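Side-chain contacts in GCN5-related N-acetyltransferase (Brucella abortus, PDB 7N1L), which probably transfers an acetyl group from acetyl-CoA to an amine, possibly the N-terminal alanine of a ribosomal protein: residues 79-84 against 116-121; 123-128 against 153-158. All coordinates share one frame; numbering follows the deposited sequence.

Contact 1 of 2, residues 79-84 against 116-121; sequences ARVDGN and RGKGIA
Ala79 and Ile120 mark the closest backbone approach between the end of strand 74-81 and the start of helix 120-129, their CA atoms 7.5 Å apart. Beyond Ala79 the strand closes into a type I' turn, Val81 to Asn84, pinned by Val81 N to Asn84 O at 2.8 Å and by Asn84 N to Val81 O at 3.0 Å. On the other side, 116-119 is a glycine-rich loop in which Gly117 and Gly119 both take positive phi values; Gly119 is the N-cap of the helix.

Ile120 meets the strand with two branches. Its CG2 methyl lies 3.8 Å from Ala79 CB. The other branch is stretched out (chi2 170°), which carries Ile120 CD1 along the strand to within 4.2 Å of Val81 CG2. The second valine methyl, CG1, is turned anti to the backbone N (chi1 167°) and comes tip to tip with the lysine: Val81 CG1 lies 4.2 Å from Lys118 NZ. That ammonium is hydrogen-bonded to His115 ND1, while Asp82 OD2 stays 6.4 Å from Lys118 NZ, too far for a salt bridge.

No hydrogen bond crosses between the segments; they are joined by van der Waals contact, mostly apolar, with the lysine ammonium at the margin. The sequence Arg116-Gly-Lys-Gly-Ile-Ala121 fits the Q/R-x-x-G-x-G/A motif, whose loop binds the acetyl-CoA pyrophosphate in GNAT relatives. Ile120, the first residue of the helix after this probable cofactor loop, packs on strand 74-81 through buried methyl groups, leaving the loop's backbone amides uninvolved in this contact.

Contact 2 of 2, residues 123-128 against 153-158; sequences ALIDVL and KLYEQI
Ile125 packs against Leu154, Tyr155 and Ile158 in a purely apolar helix-helix contact between 120-129 and 150-158, two helices lying against strands 101-111 and 137-144 of the GNAT sheet. The short segments cross at -53°, and their axes approach no nearer than 11.9 Å, a wide spacing bridged by Ile125 and its three partners.

Each side-chain carbon of Ile125 beyond CB has its own partner. CG1 is the inner link of the longer branch, and the leucine slides past it in the opposite direction, bringing Leu154 CD2 to 4.0 Å from Ile125 CG1. At the end of that branch Ile125 CD1, swung round by a chi2 of -64°, meets the tyrosine ring obliquely, 4.1 Å from Tyr155 CE1; the two side chains cross at about a right angle. The shorter branch serves the last turn of the partner helix, with Ile125 CG2 4.0 Å from Ile158 CD1. Ile158 reaches it with CG1 set between its own backbone N and carbonyl carbon (chi1 70°) and the chain extended beyond.

Towards the sheet, Ile125 and Tyr155 both rest on Ile109 of strand 101-111 and Leu142 of strand 137-144. Helix 120-129 forms part of the beta-alpha-beta crossover joining these two parallel strands, and Ile169 of the second subunit packs on Ile125 as well.

Overall arrangement
Helix 120-129 is common to both contacts: its first residue, Ile120, serves contact 1, and Ile125, further along, serves contact 2, whose centre lies about 14 Å from that of contact 1. The segments of the two contacts meet directly through Ala121 and Leu124, with Ala121 CB 3.7 Å from Leu154 CD2 and Ala79 CB 3.9 Å from Leu124 CD2. Contact 1 lies at the N-terminal end of the helix, next to the glycine-rich loop, the probable acetyl-CoA pyrophosphate site by analogy with GNAT relatives. Contact 2 lies farther along, where the helix packs on 150-158 and Ile125 also touches the second subunit.

Contact 1 of 2, residues 79-84 against 116-121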
loop_
_atom_site.group_PDB
_atom_site.type_symbol
_atom_site.label_atom_id
_atom_site.label_comp_id
_atom_site.label_asym_id
_atom_site.label_seq_id
_atom_site.Cartn_x
_atom_site.Cartn_y
_atom_site.Cartn_z
ATOM N N ALA A 79 -12.746 11.274 -13.012
ATOM C CA ALA A 79 -14.125 11.308 -13.473
ATOM C C ALA A 79 -14.455 12.715 -13.944
ATOM O O ALA A 79 -14.253 13.685 -13.208
ATOM C CB ALA A 79 -15.089 10.877 -12.367
ATOM N N ARG A 80 -14.950 12.829 -15.162
ATOM C CA ARG A 80 -15.327 14.124 -15.730
ATOM C C ARG A 80 -16.830 14.178 -15.963
ATOM O O ARG A 80 -17.435 13.185 -16.369
ATOM C CB ARG A 80 -14.593 14.405 -17.051
ATOM C CG ARG A 80 -13.080 14.509 -16.901
ATOM C CD ARG A 80 -12.373 14.751 -18.250
ATOM N NE ARG A 80 -10.968 15.090 -18.050
ATOM C CZ ARG A 80 -10.542 16.296 -17.705
ATOM N NH1 ARG A 80 -11.379 17.302 -17.542
ATOM N NH2 ARG A 80 -9.246 16.492 -17.497
ATOM N N VAL A 81 -17.437 15.329 -15.661
ATOM C CA VAL A 81 -18.839 15.602 -15.977
ATOM C C VAL A 81 -18.924 16.914 -16.758
ATOM O O VAL A 81 -18.474 17.960 -16.273
ATOM C CB VAL A 81 -19.700 15.652 -14.699
ATOM C CG1 VAL A 81 -21.080 16.249 -14.959
ATOM C CG2 VAL A 81 -19.821 14.232 -14.077
ATOM N N ASP A 82 -19.498 16.861 -17.967
ATOM C CA ASP A 82 -19.621 18.040 -18.856
ATOM C C ASP A 82 -18.289 18.740 -19.054
ATOM O O ASP A 82 -18.205 19.968 -18.988
ATOM C CB ASP A 82 -20.648 19.048 -18.348
ATOM C CG ASP A 82 -22.034 18.505 -18.371
ATOM O OD1 ASP A 82 -22.393 17.913 -19.412
ATOM O OD2 ASP A 82 -22.748 18.655 -17.350
ATOM N N GLY A 83 -17.236 17.952 -19.257
ATOM C CA GLY A 83 -15.899 18.462 -19.465
ATOM C C GLY A 83 -15.112 18.795 -18.211
ATOM O O GLY A 83 -13.881 18.931 -18.292
ATOM N N ASN A 84 -15.760 18.899 -17.050
ATOM C CA ASN A 84 -15.085 19.282 -15.813
ATOM C C ASN A 84 -14.712 18.060 -14.963
ATOM O O ASN A 84 -15.526 17.150 -14.779
ATOM C CB ASN A 84 -15.971 20.246 -15.027
ATOM C CG ASN A 84 -16.254 21.553 -15.799
ATOM O OD1 ASN A 84 -15.337 22.202 -16.316
ATOM N ND2 ASN A 84 -17.524 21.919 -15.890
ATOM N N ARG A 116 -22.087 15.077 -5.509
ATOM C CA ARG A 116 -22.496 13.987 -4.645
ATOM C C ARG A 116 -23.881 13.487 -5.042
ATOM O O ARG A 116 -24.641 14.151 -5.781
ATOM C CB ARG A 116 -22.531 14.448 -3.187
ATOM C CG ARG A 116 -21.243 15.081 -2.704
ATOM C CD ARG A 116 -20.148 14.084 -2.664
ATOM N NE ARG A 116 -18.846 14.716 -2.476
ATOM C CZ ARG A 116 -18.254 14.940 -1.306
ATOM N NH1 ARG A 116 -18.828 14.603 -0.154
ATOM N NH2 ARG A 116 -17.060 15.523 -1.293
ATOM N N GLY A 117 -24.218 12.303 -4.529
ATOM C CA GLY A 117 -25.541 11.757 -4.780
ATOM C C GLY A 117 -25.737 11.337 -6.219
ATOM O O GLY A 117 -26.878 11.191 -6.662
ATOM N N LYS A 118 -24.638 11.162 -6.973
ATOM C CA LYS A 118 -24.720 10.733 -8.358
ATOM C C LYS A 118 -24.059 9.386 -8.617
ATOM O O LYS A 118 -24.003 8.959 -9.777
ATOM C CB LYS A 118 -24.086 11.781 -9.284
ATOM C CG LYS A 118 -24.799 13.143 -9.318
ATOM C CD LYS A 118 -24.330 13.867 -10.576
ATOM C CE LYS A 118 -24.286 15.370 -10.426
ATOM N NZ LYS A 118 -23.598 15.970 -11.617
ATOM N N GLY A 119 -23.587 8.690 -7.581
ATOM C CA GLY A 119 -22.947 7.409 -7.789
ATOM C C GLY A 119 -21.573 7.462 -8.437
ATOM O O GLY A 119 -21.124 6.452 -8.977
ATOM N N ILE A 120 -20.903 8.618 -8.415
ATOM C CA ILE A 120 -19.625 8.752 -9.120
ATOM C C ILE A 120 -18.512 7.939 -8.435
ATOM O O ILE A 120 -17.725 7.262 -9.107
ATOM C CB ILE A 120 -19.255 10.240 -9.259
ATOM C CG1 ILE A 120 -20.232 10.925 -10.248
ATOM C CG2 ILE A 120 -17.819 10.397 -9.751
ATOM C CD1 ILE A 120 -20.120 12.423 -10.282
ATOM N N ALA A 121 -18.431 7.981 -7.102
ATOM C CA ALA A 121 -17.368 7.256 -6.416
ATOM C C ALA A 121 -17.453 5.758 -6.703
ATOM O O ALA A 121 -16.448 5.113 -7.018
ATOM C CB ALA A 121 -17.419 7.539 -4.912
#

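Contact 2 of 2, residues 123-128 against 153-158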
loop_
_atom_site.group_PDB
_atom_site.type_symbol
_atom_site.label_atom_id
_atom_site.label_comp_id
_atom_site.label_asym_id
_atom_site.label_seq_id
_atom_site.Cartn_x
_atom_site.Cartn_y
_atom_site.Cartn_z
ATOM N N ALA A 123 -18.777 4.496 -9.355
ATOM C CA ALA A 123 -18.381 4.308 -10.744
ATOM C C ALA A 123 -16.858 4.229 -10.878
ATOM O O ALA A 123 -16.340 3.426 -11.660
ATOM C CB ALA A 123 -18.978 5.418 -11.615
ATOM N N LEU A 124 -16.123 5.026 -10.093
ATOM C CA LEU A 124 -14.666 4.985 -10.115
ATOM C C LEU A 124 -14.124 3.639 -9.626
ATOM O O LEU A 124 -13.135 3.127 -10.174
ATOM C CB LEU A 124 -14.099 6.136 -9.271
ATOM C CG LEU A 124 -14.181 7.553 -9.874
ATOM C CD1 LEU A 124 -13.941 8.626 -8.801
ATOM C CD2 LEU A 124 -13.197 7.717 -11.071
ATOM N N ILE A 125 -14.689 3.099 -8.541
ATOM C CA ILE A 125 -14.227 1.805 -8.053
ATOM C C ILE A 125 -14.584 0.700 -9.045
ATOM O O ILE A 125 -13.789 -0.222 -9.273
ATOM C CB ILE A 125 -14.793 1.518 -6.651
ATOM C CG1 ILE A 125 -14.283 2.550 -5.632
ATOM C CG2 ILE A 125 -14.344 0.155 -6.196
ATOM C CD1 ILE A 125 -12.771 2.502 -5.427
ATOM N N ASP A 126 -15.754 0.806 -9.692
ATOM C CA ASP A 126 -16.168 -0.190 -10.679
ATOM C C ASP A 126 -15.185 -0.261 -11.841
ATOM O O ASP A 126 -14.827 -1.353 -12.292
ATOM C CB ASP A 126 -17.571 0.120 -11.228
ATOM C CG ASP A 126 -18.697 -0.297 -10.288
ATOM O OD1 ASP A 126 -18.443 -0.975 -9.287
ATOM O OD2 ASP A 126 -19.866 0.008 -10.587
ATOM N N VAL A 127 -14.778 0.897 -12.373
ATOM C CA VAL A 127 -13.798 0.924 -13.458
ATOM C C VAL A 127 -12.477 0.321 -13.000
ATOM O O VAL A 127 -11.843 -0.458 -13.723
ATOM C CB VAL A 127 -13.605 2.361 -13.973
ATOM C CG1 VAL A 127 -12.351 2.436 -14.869
ATOM C CG2 VAL A 127 -14.843 2.842 -14.734
ATOM N N LEU A 128 -12.054 0.657 -11.786
ATOM C CA LEU A 128 -10.835 0.089 -11.245
ATOM C C LEU A 128 -10.931 -1.424 -11.105
ATOM O O LEU A 128 -9.986 -2.151 -11.443
ATOM C CB LEU A 128 -10.546 0.722 -9.895
ATOM C CG LEU A 128 -9.137 0.530 -9.381
ATOM C CD1 LEU A 128 -8.030 0.932 -10.424
ATOM C CD2 LEU A 128 -9.039 1.301 -8.090
ATOM N N LYS A 153 -18.040 5.136 3.926
ATOM C CA LYS A 153 -19.462 4.919 3.672
ATOM C C LYS A 153 -19.685 4.169 2.364
ATOM O O LYS A 153 -20.619 3.363 2.258
ATOM C CB LYS A 153 -20.215 6.260 3.684
ATOM C CG LYS A 153 -20.527 6.721 5.115
ATOM C CD LYS A 153 -21.428 7.952 5.163
ATOM C CE LYS A 153 -22.864 7.652 4.707
ATOM N NZ LYS A 153 -23.623 6.750 5.657
ATOM N N LEU A 154 -18.828 4.395 1.373
ATOM C CA LEU A 154 -18.943 3.649 0.126
ATOM C C LEU A 154 -18.464 2.212 0.300
ATOM O O LEU A 154 -19.173 1.266 -0.067
ATOM C CB LEU A 154 -18.159 4.356 -0.978
ATOM C CG LEU A 154 -17.960 3.562 -2.274
ATOM C CD1 LEU A 154 -19.301 3.343 -2.985
ATOM C CD2 LEU A 154 -16.926 4.260 -3.201
ATOM N N TYR A 155 -17.258 2.027 0.865
ATOM C CA TYR A 155 -16.646 0.697 0.876
ATOM C C TYR A 155 -17.469 -0.302 1.670
ATOM O O TYR A 155 -17.601 -1.470 1.274
ATOM C CB TYR A 155 -15.238 0.771 1.453
ATOM C CG TYR A 155 -14.309 1.672 0.679
ATOM C CD1 TYR A 155 -14.538 1.967 -0.678
ATOM C CD2 TYR A 155 -13.226 2.272 1.305
ATOM C CE1 TYR A 155 -13.658 2.811 -1.385
ATOM C CE2 TYR A 155 -12.383 3.098 0.623
ATOM C CZ TYR A 155 -12.589 3.377 -0.725
ATOM O OH TYR A 155 -11.675 4.222 -1.371
ATOM N N GLU A 156 -18.035 0.126 2.790
ATOM C CA GLU A 156 -18.727 -0.872 3.596
ATOM C C GLU A 156 -19.964 -1.392 2.893
ATOM O O GLU A 156 -20.427 -2.476 3.235
ATOM C CB GLU A 156 -19.014 -0.354 5.028
ATOM C CG GLU A 156 -19.769 0.941 5.105
ATOM C CD GLU A 156 -19.806 1.573 6.505
ATOM O OE1 GLU A 156 -19.068 1.129 7.427
ATOM O OE2 GLU A 156 -20.603 2.521 6.673
ATOM N N GLN A 157 -20.465 -0.689 1.880
ATOM C CA GLN A 157 -21.596 -1.196 1.112
ATOM C C GLN A 157 -21.184 -2.051 -0.071
ATOM O O GLN A 157 -21.994 -2.849 -0.545
ATOM C CB GLN A 157 -22.450 -0.050 0.529
ATOM C CG GLN A 157 -23.010 0.920 1.521
ATOM C CD GLN A 157 -23.827 0.220 2.559
ATOM O OE1 GLN A 157 -24.568 -0.702 2.247
ATOM N NE2 GLN A 157 -23.691 0.644 3.806
ATOM N N ILE A 158 -19.970 -1.889 -0.588
ATOM C CA ILE A 158 -19.587 -2.544 -1.832
ATOM C C ILE A 158 -18.452 -3.540 -1.670
ATOM O O ILE A 158 -18.082 -4.178 -2.654
ATOM C CB ILE A 158 -19.219 -1.508 -2.913
ATOM C CG1 ILE A 158 -17.914 -0.814 -2.552
ATOM C CG2 ILE A 158 -20.353 -0.479 -3.093
ATOM C CD1 ILE A 158 -17.420 0.090 -3.649
#